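PDB 1JL5: outer membrane protein YopM from Yersinia pestis, which is a leucine-rich-repeat effector that probably alters host cell physiology and promotes bacterial survival in host tissues. Local coordinates for residues N263-Y268 with D283-I288; G223-E228 with D245-K250. All coordinates share one frame; numbering follows the deposited sequence.

Contact 1: N263-Y268 with D283-I288. With CA (calcium ion), chain B; CA (calcium ion), chain C.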
ATOM      1  N   ASN A 263      -8.294 -12.895  19.120  1.00 18.43           N
ATOM      2  CA  ASN A 263      -7.469 -11.930  18.448  1.00 18.90           C
ATOM      3  C   ASN A 263      -6.932 -11.044  19.545  1.00 17.29           C
ATOM      4  O   ASN A 263      -7.676 -10.305  20.179  1.00 17.85           O
ATOM      5  CB  ASN A 263      -8.257 -11.084  17.463  1.00 19.59           C
ATOM      6  CG  ASN A 263      -7.365 -10.156  16.692  1.00 20.75           C
ATOM      7  OD1 ASN A 263      -6.365  -9.669  17.219  1.00 23.44           O
ATOM      8  ND2 ASN A 263      -7.711  -9.899  15.445  1.00 22.41           N
ATOM      9  N   VAL A 264      -5.639 -11.158  19.798  1.00 16.69           N
ATOM     10  CA  VAL A 264      -5.007 -10.340  20.814  1.00 17.64           C
ATOM     11  C   VAL A 264      -3.839  -9.687  20.121  1.00 16.86           C
ATOM     12  O   VAL A 264      -2.788  -9.443  20.708  1.00 20.34           O
ATOM     13  CB  VAL A 264      -4.524 -11.183  21.986  1.00 15.95           C
ATOM     14  CG1 VAL A 264      -5.717 -11.631  22.799  1.00 14.96           C
ATOM     15  CG2 VAL A 264      -3.736 -12.376  21.474  1.00 14.93           C
ATOM     16  N   ARG A 265      -4.051  -9.426  18.842  1.00 17.26           N
ATOM     17  CA  ARG A 265      -3.052  -8.800  18.013  1.00 18.88           C
ATOM     18  C   ARG A 265      -2.582  -7.542  18.703  1.00 17.05           C
ATOM     19  O   ARG A 265      -3.366  -6.807  19.297  1.00 15.64           O
ATOM     20  CB  ARG A 265      -3.642  -8.447  16.649  1.00 20.32           C
ATOM     21  CG  ARG A 265      -2.785  -7.519  15.809  1.00 25.25           C
ATOM     22  CD  ARG A 265      -3.467  -7.282  14.478  1.00 28.69           C
ATOM     23  NE  ARG A 265      -2.860  -6.208  13.699  1.00 34.88           N
ATOM     24  CZ  ARG A 265      -1.715  -6.306  13.034  1.00 36.90           C
ATOM     25  NH1 ARG A 265      -1.020  -7.440  13.041  1.00 36.46           N
ATOM     26  NH2 ARG A 265      -1.266  -5.261  12.347  1.00 36.58           N
ATOM     27  N   ASP A 266      -1.284  -7.319  18.621  1.00 16.54           N
ATOM     28  CA  ASP A 266      -0.673  -6.157  19.202  1.00 15.61           C
ATOM     29  C   ASP A 266      -0.964  -5.991  20.673  1.00 16.76           C
ATOM     30  O   ASP A 266      -1.785  -5.167  21.096  1.00 15.56           O
ATOM     31  CB  ASP A 266      -1.094  -4.896  18.463  1.00 16.20           C
ATOM     32  CG  ASP A 266      -0.197  -3.735  18.793  1.00 17.42           C
ATOM     33  OD1 ASP A 266       0.640  -3.898  19.704  1.00 18.69           O
ATOM     34  OD2 ASP A 266      -0.320  -2.676  18.157  1.00 18.02           O
ATOM     35  N   ASN A 267      -0.287  -6.811  21.450  1.00 16.13           N
ATOM     36  CA  ASN A 267      -0.377  -6.751  22.884  1.00 18.40           C
ATOM     37  C   ASN A 267       1.021  -7.095  23.302  1.00 17.76           C
ATOM     38  O   ASN A 267       1.926  -7.089  22.478  1.00 17.68           O
ATOM     39  CB  ASN A 267      -1.411  -7.735  23.413  1.00 18.16           C
ATOM     40  CG  ASN A 267      -2.800  -7.145  23.400  1.00 18.33           C
ATOM     41  OD1 ASN A 267      -3.087  -6.213  24.151  1.00 18.61           O
ATOM     42  ND2 ASN A 267      -3.665  -7.663  22.529  1.00 15.95           N
ATOM     43  N   TYR A 268       1.216  -7.410  24.563  1.00 18.92           N
ATOM     44  CA  TYR A 268       2.559  -7.690  25.003  1.00 19.31           C
ATOM     45  C   TYR A 268       2.657  -9.125  25.439  1.00 19.13           C
ATOM     46  O   TYR A 268       3.280  -9.432  26.448  1.00 20.28           O
ATOM     47  CB  TYR A 268       2.903  -6.764  26.158  1.00 19.61           C
ATOM     48  CG  TYR A 268       4.368  -6.467  26.253  1.00 21.59           C
ATOM     49  CD1 TYR A 268       5.013  -5.747  25.251  1.00 21.08           C
ATOM     50  CD2 TYR A 268       5.108  -6.881  27.355  1.00 19.50           C
ATOM     51  CE1 TYR A 268       6.361  -5.437  25.349  1.00 23.91           C
ATOM     52  CE2 TYR A 268       6.454  -6.580  27.462  1.00 22.05           C
ATOM     53  CZ  TYR A 268       7.071  -5.859  26.459  1.00 21.88           C
ATOM     54  OH  TYR A 268       8.397  -5.560  26.567  1.00 26.14           O
ATOM     55  N   ASP A 283      -5.154 -14.856  16.479  1.00 18.32           N
ATOM     56  CA  ASP A 283      -4.328 -13.782  15.992  1.00 18.98           C
ATOM     57  C   ASP A 283      -3.541 -13.284  17.178  1.00 16.20           C
ATOM     58  O   ASP A 283      -4.083 -12.641  18.066  1.00 16.55           O
ATOM     59  CB  ASP A 283      -5.155 -12.641  15.419  1.00 17.59           C
ATOM     60  CG  ASP A 283      -4.289 -11.600  14.745  1.00 20.23           C
ATOM     61  OD1 ASP A 283      -3.138 -11.412  15.190  1.00 21.19           O
ATOM     62  OD2 ASP A 283      -4.750 -10.967  13.783  1.00 22.47           O
ATOM     63  N   VAL A 284      -2.260 -13.613  17.195  1.00 15.71           N
ATOM     64  CA  VAL A 284      -1.383 -13.181  18.265  1.00 17.98           C
ATOM     65  C   VAL A 284      -0.291 -12.364  17.610  1.00 16.34           C
ATOM     66  O   VAL A 284       0.804 -12.222  18.140  1.00 18.93           O
ATOM     67  CB  VAL A 284      -0.774 -14.388  18.996  1.00 17.55           C
ATOM     68  CG1 VAL A 284      -1.871 -15.143  19.724  1.00 14.82           C
ATOM     69  CG2 VAL A 284      -0.075 -15.303  18.000  1.00 16.87           C
ATOM     70  N   SER A 285      -0.604 -11.829  16.437  1.00 16.59           N
ATOM     71  CA  SER A 285       0.358 -11.033  15.708  1.00 16.52           C
ATOM     72  C   SER A 285       0.690  -9.819  16.549  1.00 16.45           C
ATOM     73  O   SER A 285      -0.088  -9.408  17.412  1.00 16.22           O
ATOM     74  CB  SER A 285      -0.219 -10.587  14.367  1.00 15.70           C
ATOM     75  OG  SER A 285      -1.281  -9.681  14.565  1.00 16.59           O
ATOM     76  N   GLU A 286       1.860  -9.258  16.299  1.00 17.10           N
ATOM     77  CA  GLU A 286       2.307  -8.084  17.021  1.00 18.34           C
ATOM     78  C   GLU A 286       2.296  -8.235  18.516  1.00 17.92           C
ATOM     79  O   GLU A 286       1.817  -7.375  19.241  1.00 19.17           O
ATOM     80  CB  GLU A 286       1.479  -6.870  16.643  1.00 19.71           C
ATOM     81  CG  GLU A 286       1.885  -6.273  15.324  1.00 24.58           C
ATOM     82  CD  GLU A 286       1.148  -4.993  15.056  1.00 26.53           C
ATOM     83  OE1 GLU A 286       1.265  -4.053  15.866  1.00 29.17           O
ATOM     84  OE2 GLU A 286       0.442  -4.927  14.040  1.00 35.09           O
ATOM     85  N   ASN A 287       2.792  -9.363  18.979  1.00 17.08           N
ATOM     86  CA  ASN A 287       2.921  -9.547  20.394  1.00 17.66           C
ATOM     87  C   ASN A 287       4.391  -9.780  20.534  1.00 16.96           C
ATOM     88  O   ASN A 287       5.158  -9.367  19.666  1.00 17.52           O
ATOM     89  CB  ASN A 287       2.072 -10.711  20.864  1.00 17.58           C
ATOM     90  CG  ASN A 287       0.677 -10.268  21.191  1.00 16.58           C
ATOM     91  OD1 ASN A 287       0.434  -9.739  22.268  1.00 16.71           O
ATOM     92  ND2 ASN A 287      -0.242 -10.436  20.250  1.00 16.62           N
ATOM     93  N   ILE A 288       4.818 -10.433  21.594  1.00 18.25           N
ATOM     94  CA  ILE A 288       6.240 -10.622  21.730  1.00 20.22           C
ATOM     95  C   ILE A 288       6.581 -12.074  21.896  1.00 20.17           C
ATOM     96  O   ILE A 288       7.401 -12.457  22.721  1.00 22.31           O
ATOM     97  CB  ILE A 288       6.782  -9.767  22.882  1.00 21.26           C
ATOM     98  CG1 ILE A 288       6.127 -10.157  24.206  1.00 21.89           C
ATOM     99  CG2 ILE A 288       6.464  -8.308  22.600  1.00 19.96           C
ATOM    100  CD1 ILE A 288       6.710  -9.406  25.399  1.00 23.79           C
TER
HETATM  101 CA    CA B2001      -1.588  -1.582  17.012  1.00 18.84          CA
HETATM  102 CA    CA C2002       2.753  -3.261  20.094  1.00 19.20          CA
HETATM  103  O   HOH W   1       1.606  -1.345  19.324  1.00 15.32           O
HETATM  104  O   HOH W   2       3.028  -5.603  20.893  1.00 22.39           O
HETATM  105  O   HOH W   3      -1.270  -3.171  15.513  1.00 20.04           O
HETATM  106  O   HOH W   4       2.995  -3.795  17.864  1.00 19.09           O
HETATM  107  O   HOH W   5      -2.948  -0.566  15.578  1.00 24.95           O
HETATM  108  O   HOH W   6      -1.290   0.193  18.481  1.00 22.45           O

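Contact 2: G223-E228 with D245-K250. With CA (calcium ion), chain B.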
ATOM      1  N   GLY A 223     -10.811  -4.673  21.298  1.00 19.98           N
ATOM      2  CA  GLY A 223      -9.488  -4.325  20.847  1.00 19.51           C
ATOM      3  C   GLY A 223      -9.360  -2.820  20.876  1.00 21.34           C
ATOM      4  O   GLY A 223     -10.355  -2.092  20.955  1.00 18.85           O
ATOM      5  N   ASN A 224      -8.125  -2.347  20.833  1.00 21.90           N
ATOM      6  CA  ASN A 224      -7.875  -0.923  20.825  1.00 23.55           C
ATOM      7  C   ASN A 224      -8.447  -0.157  21.977  1.00 22.80           C
ATOM      8  O   ASN A 224      -9.064   0.892  21.817  1.00 22.26           O
ATOM      9  CB  ASN A 224      -8.355  -0.313  19.525  1.00 27.72           C
ATOM     10  CG  ASN A 224      -7.269  -0.251  18.517  1.00 31.75           C
ATOM     11  OD1 ASN A 224      -6.244   0.382  18.754  1.00 34.83           O
ATOM     12  ND2 ASN A 224      -7.461  -0.920  17.387  1.00 35.37           N
ATOM     13  N   ASN A 225      -8.250  -0.716  23.149  1.00 22.31           N
ATOM     14  CA  ASN A 225      -8.656  -0.073  24.366  1.00 22.14           C
ATOM     15  C   ASN A 225      -7.323   0.034  25.065  1.00 21.76           C
ATOM     16  O   ASN A 225      -6.281   0.036  24.412  1.00 23.20           O
ATOM     17  CB  ASN A 225      -9.632  -0.962  25.124  1.00 21.66           C
ATOM     18  CG  ASN A 225     -11.055  -0.707  24.708  1.00 21.62           C
ATOM     19  OD1 ASN A 225     -11.588   0.362  24.964  1.00 23.48           O
ATOM     20  ND2 ASN A 225     -11.669  -1.670  24.041  1.00 21.05           N
ATOM     21  N   ILE A 226      -7.334   0.133  26.376  1.00 23.29           N
ATOM     22  CA  ILE A 226      -6.079   0.194  27.092  1.00 23.94           C
ATOM     23  C   ILE A 226      -6.214  -0.807  28.214  1.00 23.07           C
ATOM     24  O   ILE A 226      -5.905  -0.535  29.368  1.00 24.19           O
ATOM     25  CB  ILE A 226      -5.795   1.618  27.602  1.00 25.07           C
ATOM     26  CG1 ILE A 226      -7.043   2.213  28.251  1.00 24.33           C
ATOM     27  CG2 ILE A 226      -5.345   2.487  26.433  1.00 25.69           C
ATOM     28  CD1 ILE A 226      -6.878   3.674  28.642  1.00 27.18           C
ATOM     29  N   LEU A 227      -6.713  -1.979  27.837  1.00 23.59           N
ATOM     30  CA  LEU A 227      -6.909  -3.069  28.770  1.00 24.02           C
ATOM     31  C   LEU A 227      -5.571  -3.589  29.240  1.00 25.05           C
ATOM     32  O   LEU A 227      -4.762  -4.068  28.441  1.00 23.86           O
ATOM     33  CB  LEU A 227      -7.698  -4.192  28.105  1.00 23.02           C
ATOM     34  CG  LEU A 227      -9.110  -3.792  27.684  1.00 22.87           C
ATOM     35  CD1 LEU A 227      -9.787  -4.955  26.978  1.00 23.27           C
ATOM     36  CD2 LEU A 227      -9.896  -3.366  28.916  1.00 23.57           C
ATOM     37  N   GLU A 228      -5.347  -3.474  30.545  1.00 27.30           N
ATOM     38  CA  GLU A 228      -4.120  -3.932  31.180  1.00 29.81           C
ATOM     39  C   GLU A 228      -4.228  -5.436  31.257  1.00 28.48           C
ATOM     40  O   GLU A 228      -3.238  -6.152  31.247  1.00 29.85           O
ATOM     41  CB  GLU A 228      -4.022  -3.387  32.602  1.00 34.48           C
ATOM     42  CG  GLU A 228      -4.096  -1.877  32.734  1.00 42.68           C
ATOM     43  CD  GLU A 228      -2.862  -1.187  32.201  1.00 46.68           C
ATOM     44  OE1 GLU A 228      -1.750  -1.697  32.449  1.00 48.58           O
ATOM     45  OE2 GLU A 228      -3.008  -0.133  31.552  1.00 51.77           O
ATOM     46  N   ASP A 245      -7.217  -7.227  20.847  1.00 18.63           N
ATOM     47  CA  ASP A 245      -6.061  -6.748  20.121  1.00 18.00           C
ATOM     48  C   ASP A 245      -5.829  -5.312  20.535  1.00 19.53           C
ATOM     49  O   ASP A 245      -6.712  -4.664  21.096  1.00 18.48           O
ATOM     50  CB  ASP A 245      -6.336  -6.771  18.624  1.00 18.17           C
ATOM     51  CG  ASP A 245      -7.580  -5.981  18.262  1.00 21.41           C
ATOM     52  OD1 ASP A 245      -8.692  -6.456  18.576  1.00 22.28           O
ATOM     53  OD2 ASP A 245      -7.450  -4.880  17.687  1.00 21.99           O
ATOM     54  N   ASN A 246      -4.628  -4.823  20.269  1.00 18.32           N
ATOM     55  CA  ASN A 246      -4.310  -3.443  20.548  1.00 18.65           C
ATOM     56  C   ASN A 246      -4.686  -2.962  21.918  1.00 18.50           C
ATOM     57  O   ASN A 246      -5.343  -1.938  22.080  1.00 19.42           O
ATOM     58  CB  ASN A 246      -4.961  -2.568  19.492  1.00 16.84           C
ATOM     59  CG  ASN A 246      -4.345  -2.777  18.153  1.00 18.27           C
ATOM     60  OD1 ASN A 246      -3.191  -2.421  17.947  1.00 18.51           O
ATOM     61  ND2 ASN A 246      -5.088  -3.383  17.235  1.00 17.87           N
ATOM     62  N   ASN A 247      -4.261  -3.716  22.912  1.00 19.24           N
ATOM     63  CA  ASN A 247      -4.511  -3.335  24.275  1.00 20.43           C
ATOM     64  C   ASN A 247      -3.177  -3.343  24.971  1.00 19.86           C
ATOM     65  O   ASN A 247      -2.139  -3.212  24.326  1.00 19.49           O
ATOM     66  CB  ASN A 247      -5.501  -4.295  24.919  1.00 20.05           C
ATOM     67  CG  ASN A 247      -6.927  -3.925  24.598  1.00 21.28           C
ATOM     68  OD1 ASN A 247      -7.387  -2.852  24.978  1.00 21.32           O
ATOM     69  ND2 ASN A 247      -7.629  -4.793  23.880  1.00 18.40           N
ATOM     70  N   LEU A 248      -3.200  -3.486  26.284  1.00 21.20           N
ATOM     71  CA  LEU A 248      -1.973  -3.492  27.049  1.00 21.85           C
ATOM     72  C   LEU A 248      -1.863  -4.811  27.777  1.00 21.93           C
ATOM     73  O   LEU A 248      -1.426  -4.869  28.920  1.00 24.32           O
ATOM     74  CB  LEU A 248      -1.988  -2.333  28.036  1.00 22.93           C
ATOM     75  CG  LEU A 248      -2.073  -0.985  27.324  1.00 24.87           C
ATOM     76  CD1 LEU A 248      -2.326   0.123  28.334  1.00 25.89           C
ATOM     77  CD2 LEU A 248      -0.780  -0.753  26.566  1.00 24.32           C
ATOM     78  N   LEU A 249      -2.265  -5.875  27.097  1.00 21.34           N
ATOM     79  CA  LEU A 249      -2.219  -7.199  27.685  1.00 21.86           C
ATOM     80  C   LEU A 249      -0.809  -7.752  27.715  1.00 21.51           C
ATOM     81  O   LEU A 249      -0.098  -7.702  26.714  1.00 22.13           O
ATOM     82  CB  LEU A 249      -3.122  -8.143  26.901  1.00 19.60           C
ATOM     83  CG  LEU A 249      -4.584  -7.717  26.792  1.00 19.11           C
ATOM     84  CD1 LEU A 249      -5.358  -8.770  26.000  1.00 18.51           C
ATOM     85  CD2 LEU A 249      -5.175  -7.532  28.188  1.00 18.73           C
ATOM     86  N   LYS A 250      -0.408  -8.270  28.870  1.00 22.96           N
ATOM     87  CA  LYS A 250       0.915  -8.867  29.036  1.00 24.95           C
ATOM     88  C   LYS A 250       0.678 -10.368  29.105  1.00 23.72           C
ATOM     89  O   LYS A 250       1.564 -11.175  28.839  1.00 24.01           O
ATOM     90  CB  LYS A 250       1.573  -8.409  30.339  1.00 28.98           C
ATOM     91  CG  LYS A 250       1.622  -6.912  30.552  1.00 35.34           C
ATOM     92  CD  LYS A 250       0.254  -6.382  30.952  1.00 41.93           C
ATOM     93  CE  LYS A 250       0.288  -4.890  31.225  1.00 42.02           C
ATOM     94  NZ  LYS A 250      -1.080  -4.374  31.502  1.00 44.94           N
TER
HETATM   95 CA    CA B2001      -1.588  -1.582  17.012  1.00 18.84          CA
HETATM   96  O   HOH W   7     -11.142  -5.543  18.474  1.00 23.04           O
HETATM   97  O   HOH W   8      -9.587  -3.219  17.258  1.00 43.28           O
HETATM   98  O   HOH W   9      -2.318  -8.440  30.967  1.00 29.33           O
HETATM   99  O   HOH W   5      -2.948  -0.566  15.578  1.00 24.95           O
HETATM  100  O   HOH W   3      -1.270  -3.171  15.513  1.00 20.04           O
HETATM  101  O   HOH W   6      -1.290   0.193  18.481  1.00 22.45           O

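Contact 1: N263-Y268 with D283-I288
Asp266 bridges two calcium ions with one carboxylate beside the Glu286 side chain: its OD2 lies 2.0 Å from the calcium of chain B and its OD1 2.2 Å from the calcium of chain C. The Glu286 carboxylate, turned 41° from that of Asp266, stands in the second shell of the chain C calcium, OE1 accepting from the bound water 4 at 2.7 Å. Arg265 runs extended from CG to NE over the next turn, and its NH1 donates to Ser285 OG (2.7 Å) almost in the guanidinium plane. Glu286 OE2 faces the same guanidinium as a salt-bridge partner, although its exact place is doubtful. Val264 O takes two amide donors from opposite faces of its plane, Asn287 ND2 at 2.8 Å and Asn267 ND2 at 2.7 Å. At the far end Ile288 CD1 sits over the centre of the Tyr268 ring, 3.5 Å from the centroid, a CH-pi contact. The Tyr268 hydroxyl bonds to Ile288 O of the second subunit, which also supplies Asn326, Glu308 and Asn307 to the two ions. The stacked Asx turns of Asn263 and Asp283 and the inward asparagines mark successive turns of a leucine-rich-repeat solenoid, here carrying an intersubunit calcium site.

Contact 2: G223-E228 with D245-K250
The backbones of 223-228 and 245-250 run in parallel, with Gly223 and Asp245 CA atoms 4.3 Å apart and Asn224 and Asn246 CA atoms 4.4 Å apart, and the later part slips so that Leu227 O accepts from Leu248 N at 2.7 Å. This is the stacking of adjacent turns in a leucine-rich-repeat solenoid, just after the strands 219-221 and 241-243. Asn224 and Asn246 lie alongside each other with amide planes only 9° apart, an offset, nearly parallel stack in which Asn224 OD1 rests against Asn246 CB. The Asn246 amide is oriented by its two ends: ND2 donates to the anti lone pair of Asp245 OD2, while OD1 binds the calcium ion of chain B at 2.0 Å. Water 8 ties Asp245 OD2 to Asn224 ND2, so the acid connects both amides of the stack.

Asn247 belongs to the asparagine ladder of the fold. With its CG beside the backbone N (chi1 -83°), the side chain turns inward, and OD1 accepts from Leu227 N at 3.1 Å (N-H...O 167°), though the position of that oxygen is less certain. Its ND2 is held by Ala244 O and Ala222 O. Farther along, apolar packing is modest: Leu248 CD1 approaches Ile226 CB, and Leu249 CD2 approaches Leu227 CB. Both Glu228 and Lys250 bend at chi2, and the two side chains cross at the outer end; Glu228 also forms a salt bridge with Arg310 of the second subunit. The lysine ammonium has three acceptors, one of them Leu248 O, whose position is less certain. Across the contact, Lys250 NZ lies 2.8 Å from Glu228 O, in the carbonyl plane on a lone pair, and 2.9 Å from Glu228 OE1, which it meets from above the carboxylate plane.

In the fold
Contact 2 precedes contact 1 along the chain, and their centres are about 9 Å apart on the same side of the chain's centre. Contact 2 joins repeats 8 and 9, contact 1 joins 10 and 11, and the seam between 245-250 and 263-268 joins 9 and 10. There Arg265 O lies 2.5 Å from Asn246 N and Tyr268 N lies 2.5 Å from Leu249 O, both probable hydrogen bonds. The calcium ion of chain B spans it too, since Asn246 OD1 and Asp266 OD2 are both ligands and lie 2.9 Å apart. Waters 3, 5 and 6 and Asn326 of the second subunit complete the shell, so this ion has ligands from two adjacent repeats and a neighbouring subunit.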